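CDP-glucose 4,6-dehydratase (Salmonella enterica subsp. enterica serovar Typhi, PDB 1WVG) catalyses the NAD(+)-dependent conversion of CDP-D-glucose to CDP-4-dehydro-6-deoxy-D-glucose and water, a step in the biosynthesis of CDP-3,6-dideoxy-D-mannose for the lipopolysaccharide O-antigen. Local coordinates at residues Val276-Met279 / Val280-Trp283. Residues are numbered along the deposited sequence; the frame is centred on the assembly and turned at random.
Sequences VDKM and VTLW
The last two turns of the alpha-helix 272-283 are joined here by four consecutive i to i+4 backbone hydrogen bonds. Val-280 N gives its hydrogen to Val-276 O at 2.8 Å. Thr-281 N bonds to Asp-277 O at 3.1 Å. The two shortest bonds follow: Leu-282 N to Lys-278 O and Trp-283 N to Met-279 O, both 2.7 Å. The Leu-282 bond is the most bent of the four, with an N-H...O angle of 153°.

The side chains add contacts three to four residues apart. On one face the methyls Val-276 CG2 and Val-280 CG2 lie 4.4 Å from each other. Val-280 CG2 also lies 3.3 Å from Val-276 O, off to one side of the C=O direction. On another face the Met-279 chain bends at both chi2 (-63°) and chi3, and its folded thioether places SD 4.2 Å from Leu-282 CD1. Thr-281 OG1 sits beside its own backbone N (chi1 -76°), 3.2 Å from Asp-277 O.

Met-279 reaches Ile-208 and Ile-211 of helix 207-216, where Phe-215 also meets Val-280 and the inclined ring of Trp-283. From helix 322-337, Leu-326 takes Lys-278, Met-279 and Leu-282, while Lys-334 makes a cation-pi contact with Trp-283 and a hydrogen bond to its carbonyl O. At strand 289-291, Trp-289 packs on Val-276 and Val-280 and hydrogen-bonds through NE1 to Asp-277 OD1, tying the helix to this short strand.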
loop_
_atom_site.group_PDB
_atom_site.type_symbol
_atom_site.label_atom_id
_atom_site.label_comp_id
_atom_site.label_asym_id
_atom_site.label_seq_id
_atom_site.Cartn_x
_atom_site.Cartn_y
_atom_site.Cartn_z
ATOM N N VAL A 276 12.840 11.447 30.936
ATOM C CA VAL A 276 13.893 12.003 31.742
ATOM C C VAL A 276 13.320 12.956 32.787
ATOM O O VAL A 276 13.728 12.926 33.939
ATOM C CB VAL A 276 14.975 12.625 30.896
ATOM C CG1 VAL A 276 14.407 13.879 30.251
ATOM C CG2 VAL A 276 16.122 13.007 31.828
ATOM N N ASP A 277 12.343 13.787 32.407
ATOM C CA ASP A 277 11.763 14.707 33.372
ATOM C C ASP A 277 11.150 13.962 34.552
ATOM O O ASP A 277 11.259 14.290 35.756
ATOM C CB ASP A 277 10.755 15.647 32.679
ATOM C CG ASP A 277 11.386 16.862 32.053
ATOM O OD1 ASP A 277 12.554 17.166 32.194
ATOM O OD2 ASP A 277 10.570 17.537 31.299
ATOM N N LYS A 278 10.473 12.898 34.205
ATOM C CA LYS A 278 9.821 12.118 35.242
ATOM C C LYS A 278 10.822 11.437 36.201
ATOM O O LYS A 278 10.683 11.393 37.453
ATOM C CB LYS A 278 8.861 11.135 34.573
ATOM C CG LYS A 278 7.899 10.518 35.586
ATOM C CD LYS A 278 7.177 11.540 36.463
ATOM C CE LYS A 278 5.657 11.459 36.382
ATOM N NZ LYS A 278 5.002 12.770 36.245
ATOM N N MET A 279 11.829 10.869 35.539
ATOM C CA MET A 279 12.911 10.179 36.194
ATOM C C MET A 279 13.595 11.143 37.191
ATOM O O MET A 279 13.809 10.810 38.368
ATOM C CB MET A 279 13.867 9.604 35.118
ATOM C CG MET A 279 13.318 8.332 34.440
ATOM S SD MET A 279 13.121 6.956 35.640
ATOM C CE MET A 279 14.795 6.258 35.527
ATOM N N VAL A 280 13.901 12.376 36.726
ATOM C CA VAL A 280 14.511 13.421 37.560
ATOM C C VAL A 280 13.703 13.548 38.849
ATOM O O VAL A 280 14.172 13.504 39.996
ATOM C CB VAL A 280 14.539 14.765 36.808
ATOM C CG1 VAL A 280 14.519 15.953 37.774
ATOM C CG2 VAL A 280 15.693 14.849 35.783
ATOM N N THR A 281 12.416 13.663 38.617
ATOM C CA THR A 281 11.477 13.781 39.685
ATOM C C THR A 281 11.464 12.570 40.616
ATOM O O THR A 281 11.447 12.709 41.839
ATOM C CB THR A 281 10.118 13.976 39.011
ATOM O OG1 THR A 281 10.042 15.304 38.532
ATOM C CG2 THR A 281 8.996 13.642 39.983
ATOM N N LEU A 282 11.439 11.378 40.015
ATOM C CA LEU A 282 11.400 10.141 40.739
ATOM C C LEU A 282 12.629 9.953 41.587
ATOM O O LEU A 282 12.560 9.452 42.704
ATOM C CB LEU A 282 11.378 9.049 39.671
ATOM C CG LEU A 282 9.952 8.833 39.214
ATOM C CD1 LEU A 282 9.897 7.610 38.299
ATOM C CD2 LEU A 282 9.104 8.546 40.446
ATOM N N TRP A 283 13.788 10.317 41.023
ATOM C CA TRP A 283 15.063 10.172 41.722
ATOM C C TRP A 283 15.179 11.180 42.831
ATOM O O TRP A 283 15.309 10.842 43.999
ATOM C CB TRP A 283 16.251 10.368 40.785
ATOM C CG TRP A 283 17.549 9.913 41.402
ATOM C CD1 TRP A 283 18.444 10.709 42.047
ATOM C CD2 TRP A 283 18.099 8.568 41.429
ATOM N NE1 TRP A 283 19.513 9.966 42.467
ATOM C CE2 TRP A 283 19.331 8.645 42.104
ATOM C CE3 TRP A 283 17.672 7.311 40.956
ATOM C CZ2 TRP A 283 20.127 7.503 42.290
ATOM C CZ3 TRP A 283 18.460 6.187 41.145
ATOM C CH2 TRP A 283 19.681 6.282 41.811
#